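PDB 5T8V: sister chromatid cohesion protein from Chaetomium thermophilum, which probably loads cohesin onto chromatin as the Scc2 loader, the chain here being its C-terminal, HEAT-repeat fragment. Local coordinates for residues L210-D215 / I261-L266; N615-S620 / K634-V639; R659-S664 / V695-D700; K678-S681 / L686-K689; N1046-N1051 / D1115-A1120. All coordinates share one frame; numbering follows the deposited sequence.

Contact 1. Residues L210-D215 / I261-L266; sequences LIAKVD and ICQIFL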
# COMPACT_ATOMS: atom_id res chain seq x y z
N LEU A 210 44.80 3.45 -36.33
CA LEU A 210 45.20 4.52 -37.23
C LEU A 210 44.71 5.88 -36.73
O LEU A 210 45.50 6.81 -36.56
CB LEU A 210 44.66 4.26 -38.64
CG LEU A 210 44.93 5.38 -39.66
CD1 LEU A 210 46.35 5.28 -40.20
CD2 LEU A 210 43.92 5.34 -40.79
N ILE A 211 43.40 6.01 -36.52
CA ILE A 211 42.84 7.32 -36.24
C ILE A 211 43.42 7.96 -34.98
O ILE A 211 43.22 9.16 -34.76
CB ILE A 211 41.30 7.25 -36.14
CG1 ILE A 211 40.87 6.27 -35.05
CG2 ILE A 211 40.71 6.86 -37.49
CD1 ILE A 211 39.37 6.23 -34.82
N ALA A 212 44.14 7.20 -34.16
CA ALA A 212 44.76 7.75 -32.96
C ALA A 212 46.16 8.29 -33.19
O ALA A 212 46.65 9.07 -32.37
CB ALA A 212 44.83 6.69 -31.86
N LYS A 213 46.82 7.89 -34.29
CA LYS A 213 48.21 8.25 -34.52
C LYS A 213 48.42 9.17 -35.71
O LYS A 213 49.48 9.79 -35.80
CB LYS A 213 49.05 6.98 -34.70
CG LYS A 213 48.94 6.02 -33.53
CD LYS A 213 49.93 4.88 -33.63
CE LYS A 213 49.74 3.89 -32.49
NZ LYS A 213 50.72 2.77 -32.55
N VAL A 214 47.45 9.27 -36.61
CA VAL A 214 47.51 10.21 -37.72
C VAL A 214 46.20 10.99 -37.76
O VAL A 214 45.12 10.42 -37.62
CB VAL A 214 47.76 9.50 -39.08
CG1 VAL A 214 48.95 8.56 -38.97
CG2 VAL A 214 46.52 8.75 -39.55
N ASP A 215 46.31 12.31 -37.94
CA ASP A 215 45.12 13.13 -38.06
C ASP A 215 44.38 12.78 -39.34
O ASP A 215 44.98 12.65 -40.41
CB ASP A 215 45.49 14.62 -38.05
CG ASP A 215 45.91 15.10 -36.67
OD1 ASP A 215 46.50 14.30 -35.91
OD2 ASP A 215 45.63 16.27 -36.34
N ILE A 261 34.27 2.69 -31.87
CA ILE A 261 33.38 3.78 -31.49
C ILE A 261 33.93 4.53 -30.28
O ILE A 261 33.82 5.75 -30.19
CB ILE A 261 31.96 3.26 -31.22
CG1 ILE A 261 31.37 2.64 -32.50
CG2 ILE A 261 31.06 4.39 -30.72
CD1 ILE A 261 30.03 1.97 -32.31
N CYS A 262 34.50 3.80 -29.32
CA CYS A 262 35.13 4.47 -28.18
C CYS A 262 36.28 5.36 -28.64
O CYS A 262 36.47 6.47 -28.12
CB CYS A 262 35.62 3.44 -27.17
SG CYS A 262 34.29 2.63 -26.27
N GLN A 263 37.06 4.89 -29.61
CA GLN A 263 38.17 5.70 -30.11
C GLN A 263 37.67 6.98 -30.76
O GLN A 263 38.11 8.08 -30.41
CB GLN A 263 39.00 4.88 -31.09
CG GLN A 263 40.16 4.17 -30.43
CD GLN A 263 41.35 5.08 -30.25
OE1 GLN A 263 42.07 5.35 -31.20
NE2 GLN A 263 41.56 5.56 -29.03
N ILE A 264 36.74 6.86 -31.71
CA ILE A 264 36.18 8.05 -32.35
C ILE A 264 35.60 8.99 -31.29
O ILE A 264 35.80 10.21 -31.33
CB ILE A 264 35.12 7.65 -33.39
CG1 ILE A 264 35.76 6.79 -34.48
CG2 ILE A 264 34.47 8.90 -34.00
CD1 ILE A 264 34.77 6.21 -35.48
N PHE A 265 34.87 8.42 -30.32
CA PHE A 265 34.25 9.22 -29.27
C PHE A 265 35.29 9.97 -28.44
O PHE A 265 35.04 11.09 -27.99
CB PHE A 265 33.42 8.30 -28.37
CG PHE A 265 32.70 9.01 -27.26
CD1 PHE A 265 33.33 9.22 -26.04
CD2 PHE A 265 31.40 9.45 -27.42
CE1 PHE A 265 32.67 9.86 -25.01
CE2 PHE A 265 30.74 10.09 -26.39
CZ PHE A 265 31.38 10.30 -25.18
N LEU A 266 36.47 9.37 -28.25
CA LEU A 266 37.47 9.96 -27.38
C LEU A 266 38.25 11.07 -28.08
O LEU A 266 38.49 12.13 -27.49
CB LEU A 266 38.42 8.86 -26.88
CG LEU A 266 39.63 9.26 -26.04
CD1 LEU A 266 39.98 8.13 -25.10
CD2 LEU A 266 40.84 9.59 -26.92
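The backbones carrying Ile211 and Ile264 pass with their CA atoms 7.7 Å apart, and one residue on along the first segment and one back along the second, Ala212 and Gln263 are 7.5 Å apart between CA atoms, so side chains must bridge the interval. Ile211 and Gln263 share this. Ile211 CG1 stands between the backbone N and the carbonyl carbon (chi1 58°), and the extended second torsion carries CD1 straight out to the other helix. There CD1 meets the flank of Ile264, reaching CG1 at 3.7 Å, with the two side chains running aslant to each other. The same methyl also lies 4.0 Å from Gln263 CB, the isoleucine and glutamine chains overlapping head to foot. This is helix-on-helix packing of a HEAT-repeat solenoid: the end of helix 190-213 is set against the late turns of helix 247-267, and the intervening helix 218-232 covers the apolar side, where Leu224 backs Ile211 and Glu225 touches Ile264. Toward the surface the contact becomes thinner and less apolar. The Gln263 chain bends at its second torsion (-82°) and lays its end beside Ala212. On the first helix Leu210 O takes up the backbone N-H groups of both Lys213 and Val214, near the C-terminal end of the helix, ahead of Val214 and Asp215.

Contact 2. Residues N615-S620 / K634-V639; sequences NILLNS and KSINQV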
# COMPACT_ATOMS: atom_id res chain seq x y z
N ASN A 615 11.62 6.76 1.34
CA ASN A 615 10.49 7.56 1.80
C ASN A 615 9.59 7.94 0.62
O ASN A 615 8.37 7.73 0.67
CB ASN A 615 10.98 8.80 2.54
CG ASN A 615 11.47 8.48 3.94
OD1 ASN A 615 10.79 8.77 4.92
ND2 ASN A 615 12.64 7.86 4.03
N ILE A 616 10.19 8.47 -0.45
CA ILE A 616 9.40 8.82 -1.63
C ILE A 616 8.54 7.64 -2.04
O ILE A 616 7.37 7.79 -2.40
CB ILE A 616 10.33 9.27 -2.77
CG1 ILE A 616 10.81 10.70 -2.52
CG2 ILE A 616 9.63 9.18 -4.13
CD1 ILE A 616 11.92 11.16 -3.45
N LEU A 617 9.11 6.43 -1.99
CA LEU A 617 8.35 5.25 -2.36
C LEU A 617 7.22 5.00 -1.37
O LEU A 617 6.06 4.83 -1.76
CB LEU A 617 9.29 4.04 -2.43
CG LEU A 617 8.79 2.84 -3.24
CD1 LEU A 617 8.69 3.19 -4.72
CD2 LEU A 617 9.71 1.65 -3.02
N LEU A 618 7.54 5.01 -0.07
CA LEU A 618 6.53 4.72 0.95
C LEU A 618 5.36 5.68 0.84
O LEU A 618 4.20 5.26 0.77
CB LEU A 618 7.16 4.78 2.34
CG LEU A 618 8.11 3.62 2.67
CD1 LEU A 618 9.04 3.96 3.83
CD2 LEU A 618 7.33 2.36 2.97
N ASN A 619 5.64 6.98 0.81
CA ASN A 619 4.56 7.97 0.71
C ASN A 619 3.77 7.83 -0.59
O ASN A 619 2.63 8.30 -0.65
CB ASN A 619 5.13 9.38 0.82
CG ASN A 619 5.67 9.69 2.20
OD1 ASN A 619 4.91 9.80 3.16
ND2 ASN A 619 6.98 9.84 2.30
N SER A 620 4.34 7.19 -1.61
CA SER A 620 3.61 6.99 -2.86
C SER A 620 2.68 5.79 -2.81
O SER A 620 2.07 5.46 -3.83
CB SER A 620 4.58 6.85 -4.03
OG SER A 620 5.22 5.59 -4.01
N LYS A 634 4.89 -3.26 -5.03
CA LYS A 634 5.81 -4.28 -5.52
C LYS A 634 7.25 -3.94 -5.15
O LYS A 634 7.98 -4.78 -4.61
CB LYS A 634 5.64 -4.41 -7.04
CG LYS A 634 6.52 -5.47 -7.69
CD LYS A 634 5.79 -6.14 -8.86
CE LYS A 634 5.30 -5.13 -9.90
NZ LYS A 634 4.49 -5.78 -10.98
N SER A 635 7.66 -2.70 -5.42
CA SER A 635 9.04 -2.31 -5.12
C SER A 635 9.31 -2.36 -3.63
O SER A 635 10.42 -2.72 -3.21
CB SER A 635 9.31 -0.92 -5.68
OG SER A 635 9.24 -0.93 -7.10
N ILE A 636 8.33 -2.01 -2.80
CA ILE A 636 8.52 -2.06 -1.35
C ILE A 636 8.69 -3.50 -0.89
O ILE A 636 9.51 -3.80 -0.01
CB ILE A 636 7.36 -1.36 -0.63
CG1 ILE A 636 7.37 0.13 -0.95
CG2 ILE A 636 7.45 -1.58 0.88
CD1 ILE A 636 6.13 0.88 -0.48
N ASN A 637 7.91 -4.42 -1.46
CA ASN A 637 8.10 -5.84 -1.16
C ASN A 637 9.50 -6.29 -1.53
O ASN A 637 10.19 -6.94 -0.73
CB ASN A 637 7.05 -6.68 -1.89
CG ASN A 637 5.73 -6.74 -1.16
OD1 ASN A 637 5.61 -7.39 -0.12
ND2 ASN A 637 4.72 -6.06 -1.70
N GLN A 638 9.96 -5.94 -2.73
CA GLN A 638 11.31 -6.31 -3.13
C GLN A 638 12.34 -5.73 -2.17
O GLN A 638 13.31 -6.41 -1.81
CB GLN A 638 11.59 -5.84 -4.56
CG GLN A 638 10.79 -6.59 -5.61
CD GLN A 638 11.09 -6.13 -7.03
OE1 GLN A 638 11.61 -5.03 -7.24
NE2 GLN A 638 10.78 -6.97 -8.00
N VAL A 639 12.15 -4.48 -1.73
CA VAL A 639 13.09 -3.87 -0.80
C VAL A 639 13.12 -4.65 0.51
O VAL A 639 14.19 -4.90 1.08
CB VAL A 639 12.73 -2.39 -0.57
CG1 VAL A 639 13.51 -1.81 0.61
CG2 VAL A 639 13.01 -1.58 -1.82
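Ser635 is the first residue of 634-639 to meet the other helix: its CB sits 3.7 Å from Leu617 CD2, while its OG is turned back in a weak hydrogen bond to Lys631 O of its own helix. Ile636 follows and carries most of the contact. CG1 lies beside the backbone N (chi1 -66°), and the chain runs on extended, so that CG1 serves Leu617 and CD1 goes on to Leu618. Its CG1 is 3.5 Å from Leu617 CD2, the two chains lying alongside with their ends pointing contrary ways, and its CD1 reaches Leu618 CD2 at 3.9 Å, nearly at a right angle. Cut back to alanine, Ile636 would probably leave Leu617 and Leu618 without the chain that packs on both, their isobutyl groups freer to turn. One helical turn on, Val639 faces the same way but packs on Cys460 of helix 446-474 and on Ile646. The axes of the short segments 615-619 and 634-639 come within 10.2 Å at a crossing angle of -131°, inclined well away from antiparallel, two successive helices of the HEAT-repeat solenoid. All four touching residues are buried and the meeting surfaces are carbon, which implies cohesion by shape and exclusion of water; a polar link between these helices, Ser620 OG to Ser632 OG, lies beside the apolar contact.

Contact 3. Residues R659-S664 / V695-D700; sequences RSSSDS and VNRFSD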
# COMPACT_ATOMS: atom_id res chain seq x y z
N ARG A 659 0.71 3.40 9.15
CA ARG A 659 -0.05 4.58 8.75
C ARG A 659 -0.83 4.33 7.46
O ARG A 659 -1.90 4.90 7.26
CB ARG A 659 0.89 5.77 8.59
CG ARG A 659 1.04 6.58 9.86
CD ARG A 659 2.27 7.47 9.82
NE ARG A 659 2.34 8.29 8.62
CZ ARG A 659 3.18 9.31 8.45
NH1 ARG A 659 3.17 10.00 7.32
NH2 ARG A 659 4.03 9.64 9.42
N SER A 660 -0.31 3.47 6.58
CA SER A 660 -1.04 3.12 5.36
C SER A 660 -2.31 2.35 5.70
O SER A 660 -3.33 2.51 5.02
CB SER A 660 -0.14 2.30 4.43
OG SER A 660 -0.83 1.95 3.24
N SER A 661 -2.27 1.51 6.74
CA SER A 661 -3.44 0.73 7.11
C SER A 661 -4.62 1.59 7.55
O SER A 661 -5.74 1.08 7.63
CB SER A 661 -3.09 -0.25 8.23
OG SER A 661 -2.91 0.42 9.46
N SER A 662 -4.40 2.88 7.82
CA SER A 662 -5.46 3.79 8.23
C SER A 662 -5.61 4.95 7.25
O SER A 662 -6.07 6.03 7.62
CB SER A 662 -5.21 4.31 9.64
OG SER A 662 -3.98 5.02 9.72
N ASP A 663 -5.23 4.73 5.99
CA ASP A 663 -5.34 5.77 4.98
C ASP A 663 -6.81 6.06 4.68
O ASP A 663 -7.68 5.19 4.83
CB ASP A 663 -4.61 5.36 3.70
CG ASP A 663 -4.53 6.48 2.69
OD1 ASP A 663 -3.57 7.28 2.77
OD2 ASP A 663 -5.41 6.56 1.81
N SER A 664 -7.09 7.29 4.24
CA SER A 664 -8.46 7.69 3.95
C SER A 664 -9.07 6.90 2.80
O SER A 664 -10.30 6.94 2.63
CB SER A 664 -8.51 9.19 3.63
OG SER A 664 -7.66 9.51 2.54
N VAL A 695 -6.67 -6.22 13.98
CA VAL A 695 -7.99 -6.34 14.59
C VAL A 695 -8.74 -5.02 14.54
O VAL A 695 -9.97 -5.00 14.42
CB VAL A 695 -7.88 -6.87 16.03
CG1 VAL A 695 -7.13 -8.18 16.06
CG2 VAL A 695 -7.21 -5.84 16.94
N ASN A 696 -8.03 -3.90 14.64
CA ASN A 696 -8.68 -2.61 14.49
C ASN A 696 -9.36 -2.50 13.13
O ASN A 696 -10.48 -1.98 13.03
CB ASN A 696 -7.66 -1.48 14.67
CG ASN A 696 -7.18 -1.36 16.11
OD1 ASN A 696 -7.47 -2.22 16.94
ND2 ASN A 696 -6.43 -0.30 16.40
N ARG A 697 -8.71 -3.01 12.08
CA ARG A 697 -9.31 -3.00 10.75
C ARG A 697 -10.60 -3.81 10.68
O ARG A 697 -11.32 -3.71 9.68
CB ARG A 697 -8.31 -3.52 9.72
CG ARG A 697 -7.01 -2.73 9.66
CD ARG A 697 -7.12 -1.50 8.78
NE ARG A 697 -8.06 -0.51 9.30
CZ ARG A 697 -7.78 0.35 10.27
NH1 ARG A 697 -6.59 0.36 10.85
NH2 ARG A 697 -8.71 1.21 10.67
N PHE A 698 -10.90 -4.61 11.71
CA PHE A 698 -12.21 -5.25 11.76
C PHE A 698 -13.33 -4.22 11.72
O PHE A 698 -14.39 -4.48 11.14
CB PHE A 698 -12.35 -6.11 13.03
CG PHE A 698 -11.46 -7.33 13.05
CD1 PHE A 698 -10.62 -7.63 11.99
CD2 PHE A 698 -11.49 -8.19 14.14
CE1 PHE A 698 -9.82 -8.76 12.02
CE2 PHE A 698 -10.70 -9.32 14.17
CZ PHE A 698 -9.86 -9.60 13.11
N SER A 699 -13.12 -3.05 12.32
CA SER A 699 -14.11 -1.98 12.32
C SER A 699 -13.83 -0.95 11.23
O SER A 699 -13.97 0.26 11.45
CB SER A 699 -14.16 -1.31 13.69
OG SER A 699 -12.95 -0.63 13.97
N ASP A 700 -13.43 -1.41 10.05
CA ASP A 700 -13.15 -0.53 8.93
C ASP A 700 -14.38 -0.41 8.04
O ASP A 700 -15.20 -1.32 7.95
CB ASP A 700 -11.96 -1.06 8.12
CG ASP A 700 -11.44 -0.05 7.12
OD1 ASP A 700 -12.25 0.68 6.51
OD2 ASP A 700 -10.20 0.01 6.93
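Asp700 OD2 is gripped through salt bridges by two arginines: Arg697, the residue that packs on Ser661 across the contact, and Arg669 of helix 666-682. The setting is a HEAT-repeat solenoid, where the chain leaving helix 652-660 lies beside the chain leaving helix 685-696, with helix 666-682 between them in sequence. The Arg697 salt bridge, NE to Asp700 OD2 3.2 Å, is bent (144°), and comes to the anti side of the carboxylate from outside its plane. To get there the arginine chain folds at its second and third torsions (-84° at the second), which turns one face of the guanidinium to the other segment. Over that face, displaced toward its rim, lies the carbonyl oxygen of Ser661. Ser661 O is 3.3 Å from Arg697 NE and 3.4 Å from Arg697 NH1, but it approaches from above the plane, so neither is a hydrogen bond; any attraction is probably electrostatic, carbonyl dipole to cation. A leucine in place of Arg697 would probably leave Asp700 with Arg669 as its remaining cationic mate and Ser661 O without the positive face beneath it. Ser661 OG, meanwhile, bonds to Leu658 O within its own helix end. Ser662 CB skirts Arg697 NH1, while Ser662 N and OG both reach Arg659 O from the same face of that carbonyl, the hydroxyl at 3.2 Å and 38° out of the plane.

Contact 4. Residues K678-S681 / L686-K689; sequences KCIS and LEEK
Ile680 lays its CG2 methyl along the aliphatic part of Glu687, 3.8 Å from Glu687 CB and 3.9 Å from Glu687 CG, the two chains meeting at about a right angle. The glutamate stretches out from the helix with CG opposite the backbone N (chi1 -174°), a course that presents the length of its chain to the methyl and leaves the carboxylate beside the same methyl. Ile680 CG1 also comes to 4.1 Å from Glu687 CA, where the backbones are closest. Beside this pair, Leu686 turns CD1 toward Cys679, touching Cys679 CB at 4.2 Å. Helices 666-682 and 685-696 are joined by only two residues, and these side chains fill the angle of the resulting helical hairpin, one link of the HEAT-repeat solenoid. Helix 703-719 closes over it, Ile716 resting on both Ile680 and Glu687. Met640 and Ile657 also pack on Cys679. The buried carboxylate is satisfied beyond the hairpin, OE1 by a salt bridge to Arg719 and OE2 by a hydrogen bond from Asn720. Glu687 thus has a double character: its methylenes are apolar filling for the hairpin, while its charge, probably stabilised by Arg719, ties that hairpin to the end of the next helix.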
# COMPACT_ATOMS: atom_id res chain seq x y z
N LYS A 678 3.50 -9.28 4.93
CA LYS A 678 4.88 -9.53 4.52
C LYS A 678 5.85 -9.21 5.65
O LYS A 678 6.78 -9.97 5.92
CB LYS A 678 5.21 -8.72 3.27
CG LYS A 678 6.54 -9.09 2.62
CD LYS A 678 6.56 -10.55 2.20
CE LYS A 678 7.14 -10.73 0.81
NZ LYS A 678 7.13 -12.15 0.37
N CYS A 679 5.65 -8.07 6.33
CA CYS A 679 6.47 -7.74 7.48
C CYS A 679 6.45 -8.88 8.50
O CYS A 679 7.50 -9.37 8.92
CB CYS A 679 5.98 -6.44 8.12
SG CYS A 679 6.16 -4.98 7.07
N ILE A 680 5.25 -9.30 8.90
CA ILE A 680 5.13 -10.39 9.87
C ILE A 680 5.86 -11.63 9.37
O ILE A 680 6.44 -12.39 10.16
CB ILE A 680 3.64 -10.68 10.15
CG1 ILE A 680 2.97 -9.46 10.79
CG2 ILE A 680 3.50 -11.90 11.07
CD1 ILE A 680 1.46 -9.52 10.77
N SER A 681 5.83 -11.86 8.06
CA SER A 681 6.49 -13.03 7.50
C SER A 681 8.00 -12.94 7.64
O SER A 681 8.67 -13.94 7.96
CB SER A 681 6.10 -13.19 6.03
OG SER A 681 6.80 -14.26 5.43
N LEU A 686 7.62 -8.81 15.01
CA LEU A 686 6.68 -7.72 14.80
C LEU A 686 5.24 -8.17 15.02
O LEU A 686 4.39 -7.36 15.40
CB LEU A 686 6.83 -7.16 13.38
CG LEU A 686 8.19 -6.55 13.03
CD1 LEU A 686 8.37 -6.49 11.53
CD2 LEU A 686 8.32 -5.17 13.64
N GLU A 687 4.97 -9.46 14.80
CA GLU A 687 3.61 -9.98 14.83
C GLU A 687 2.81 -9.44 16.00
O GLU A 687 1.77 -8.81 15.82
CB GLU A 687 3.67 -11.51 14.87
CG GLU A 687 2.32 -12.19 14.77
CD GLU A 687 2.43 -13.64 14.34
OE1 GLU A 687 2.78 -13.89 13.16
OE2 GLU A 687 2.18 -14.52 15.18
N GLU A 688 3.30 -9.66 17.23
CA GLU A 688 2.51 -9.29 18.40
C GLU A 688 2.09 -7.83 18.37
O GLU A 688 0.95 -7.50 18.73
CB GLU A 688 3.30 -9.58 19.68
CG GLU A 688 2.57 -9.15 20.95
CD GLU A 688 3.09 -9.83 22.19
OE1 GLU A 688 4.25 -10.31 22.18
OE2 GLU A 688 2.35 -9.89 23.20
N LYS A 689 2.97 -6.94 17.93
CA LYS A 689 2.65 -5.52 17.96
C LYS A 689 1.86 -5.06 16.73
O LYS A 689 1.37 -3.93 16.73
CB LYS A 689 3.93 -4.69 18.09
CG LYS A 689 4.57 -4.24 16.78
CD LYS A 689 5.85 -3.47 17.03
CE LYS A 689 6.15 -2.48 15.90
NZ LYS A 689 5.13 -1.38 15.82

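Contact 5. Residues N1046-N1051 / D1115-A1120; sequences NYVAAN and DDVASA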
# COMPACT_ATOMS: atom_id res chain seq x y z
N ASN A 1046 -54.37 -7.55 32.49
CA ASN A 1046 -54.45 -6.61 33.60
C ASN A 1046 -54.14 -5.18 33.17
O ASN A 1046 -54.58 -4.24 33.84
CB ASN A 1046 -53.49 -7.03 34.71
CG ASN A 1046 -54.01 -8.20 35.52
OD1 ASN A 1046 -53.41 -9.27 35.56
ND2 ASN A 1046 -55.15 -8.00 36.19
N TYR A 1047 -53.41 -5.00 32.07
CA TYR A 1047 -53.08 -3.66 31.59
C TYR A 1047 -54.33 -2.81 31.40
O TYR A 1047 -54.36 -1.63 31.78
CB TYR A 1047 -52.31 -3.73 30.27
CG TYR A 1047 -50.82 -3.94 30.40
CD1 TYR A 1047 -50.01 -2.99 31.01
CD2 TYR A 1047 -50.21 -5.08 29.88
CE1 TYR A 1047 -48.64 -3.17 31.11
CE2 TYR A 1047 -48.84 -5.27 29.98
CZ TYR A 1047 -48.07 -4.31 30.59
OH TYR A 1047 -46.71 -4.50 30.69
N VAL A 1048 -55.38 -3.39 30.80
CA VAL A 1048 -56.56 -2.62 30.39
C VAL A 1048 -57.59 -2.59 31.51
O VAL A 1048 -58.79 -2.44 31.25
CB VAL A 1048 -57.17 -3.20 29.11
CG1 VAL A 1048 -56.19 -3.10 27.96
CG2 VAL A 1048 -57.61 -4.65 29.31
N ALA A 1049 -57.15 -2.73 32.75
CA ALA A 1049 -58.03 -2.61 33.91
C ALA A 1049 -58.00 -1.18 34.43
O ALA A 1049 -56.93 -0.57 34.54
CB ALA A 1049 -57.61 -3.58 35.01
N ALA A 1050 -59.18 -0.65 34.75
CA ALA A 1050 -59.26 0.70 35.32
C ALA A 1050 -58.35 0.85 36.53
O ALA A 1050 -57.92 1.96 36.85
CB ALA A 1050 -60.71 1.01 35.70
N ASN A 1051 -58.05 -0.26 37.21
CA ASN A 1051 -57.27 -0.19 38.43
C ASN A 1051 -55.82 0.21 38.17
O ASN A 1051 -55.19 0.84 39.03
CB ASN A 1051 -57.32 -1.55 39.14
CG ASN A 1051 -57.01 -1.44 40.62
OD1 ASN A 1051 -56.97 -0.35 41.18
ND2 ASN A 1051 -56.81 -2.59 41.26
N ASP A 1115 -53.95 -8.82 21.16
CA ASP A 1115 -53.86 -7.76 20.16
C ASP A 1115 -54.64 -6.53 20.60
O ASP A 1115 -54.10 -5.42 20.68
CB ASP A 1115 -54.38 -8.27 18.81
CG ASP A 1115 -53.63 -9.50 18.32
OD1 ASP A 1115 -52.42 -9.60 18.60
OD2 ASP A 1115 -54.26 -10.35 17.66
N ASP A 1116 -55.93 -6.70 20.91
CA ASP A 1116 -56.77 -5.57 21.28
C ASP A 1116 -56.30 -4.91 22.57
O ASP A 1116 -56.49 -3.70 22.76
CB ASP A 1116 -58.23 -6.01 21.40
CG ASP A 1116 -58.40 -7.20 22.33
OD1 ASP A 1116 -57.41 -7.92 22.56
OD2 ASP A 1116 -59.53 -7.41 22.82
N VAL A 1117 -55.69 -5.68 23.47
CA VAL A 1117 -55.08 -5.11 24.67
C VAL A 1117 -53.94 -4.18 24.27
O VAL A 1117 -53.91 -2.99 24.63
CB VAL A 1117 -54.60 -6.23 25.61
CG1 VAL A 1117 -53.71 -5.68 26.73
CG2 VAL A 1117 -55.80 -6.98 26.19
N ALA A 1118 -52.98 -4.73 23.53
CA ALA A 1118 -51.84 -3.94 23.06
C ALA A 1118 -52.29 -2.66 22.39
O ALA A 1118 -51.72 -1.59 22.64
CB ALA A 1118 -50.99 -4.78 22.10
N SER A 1119 -53.31 -2.74 21.53
CA SER A 1119 -53.78 -1.53 20.85
C SER A 1119 -54.43 -0.56 21.83
O SER A 1119 -54.19 0.65 21.76
CB SER A 1119 -54.76 -1.91 19.74
OG SER A 1119 -55.22 -0.74 19.09
N ALA A 1120 -55.27 -1.07 22.74
CA ALA A 1120 -55.90 -0.22 23.74
C ALA A 1120 -54.87 0.63 24.46
O ALA A 1120 -54.89 1.87 24.39
CB ALA A 1120 -56.69 -1.08 24.73
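Apolar contacts carry this meeting, and Val1048 is at its centre. Its CG1 methyl, set beside the backbone N (chi1 -63°), touches Val1117 CG1 at 3.8 Å and Ala1120 CB at 3.8 Å, so one methyl spans two residues of the same helical face. The valines run aslant to each other. Val1117 turns CG1 opposite its backbone N (chi1 168°), which also brings that methyl 4.3 Å from Tyr1047 CB; beyond CB the tyrosine leads away from the contact. Hydrogen bonds shape each side separately. A type I turn from Asn1046 to Ala1049, closed by Ala1049 N to Asn1046 O at 3.2 Å, turns Val1048 toward helix 1115-1133 just before helix 1050-1062. In helix 1115-1133, Asp1116 OD1 accepts a weak bond from Val1117 N, while Ala1120 N bonds to Asp1116 O at 2.9 Å. Aromatic and hydroxyl contacts point elsewhere: Tyr1047 meets the ring of Phe1078, planes about 35° apart, and its OH bonds to Ser1074, both on helix 1065-1086. The inter-helix turn of one part of the HEAT-repeat solenoid is thereby packed against the first turns of a later helix. With methyls as the touching groups, the join is likely to rest on shape and burial, while the Tyr1047 hydroxyl is bonded to Ser1074 and Asp1116 OD1 makes a weak local bond.

Contacts 2, 3 and 4 sit near the middle of the elongated chain, with centres 16 to 19 Å apart; contacts 1 and 5 lie on opposite sides of its centre, about 114 Å apart between centres. Contacts 2 and 4 are buried, whereas 1, 3 and 5 reach the surface. Contacts 3 and 4 share helix 685-696, contact 3 using its C-terminal end and contact 4 its start, and Asn637 of contact 2 touches Lys678 of contact 4. Aliphatic packing dominates contacts 1, 2 and 5. Contact 3, between helix ends, depends on an arginine, and contact 4 combines apolar filling with a buried carboxylate.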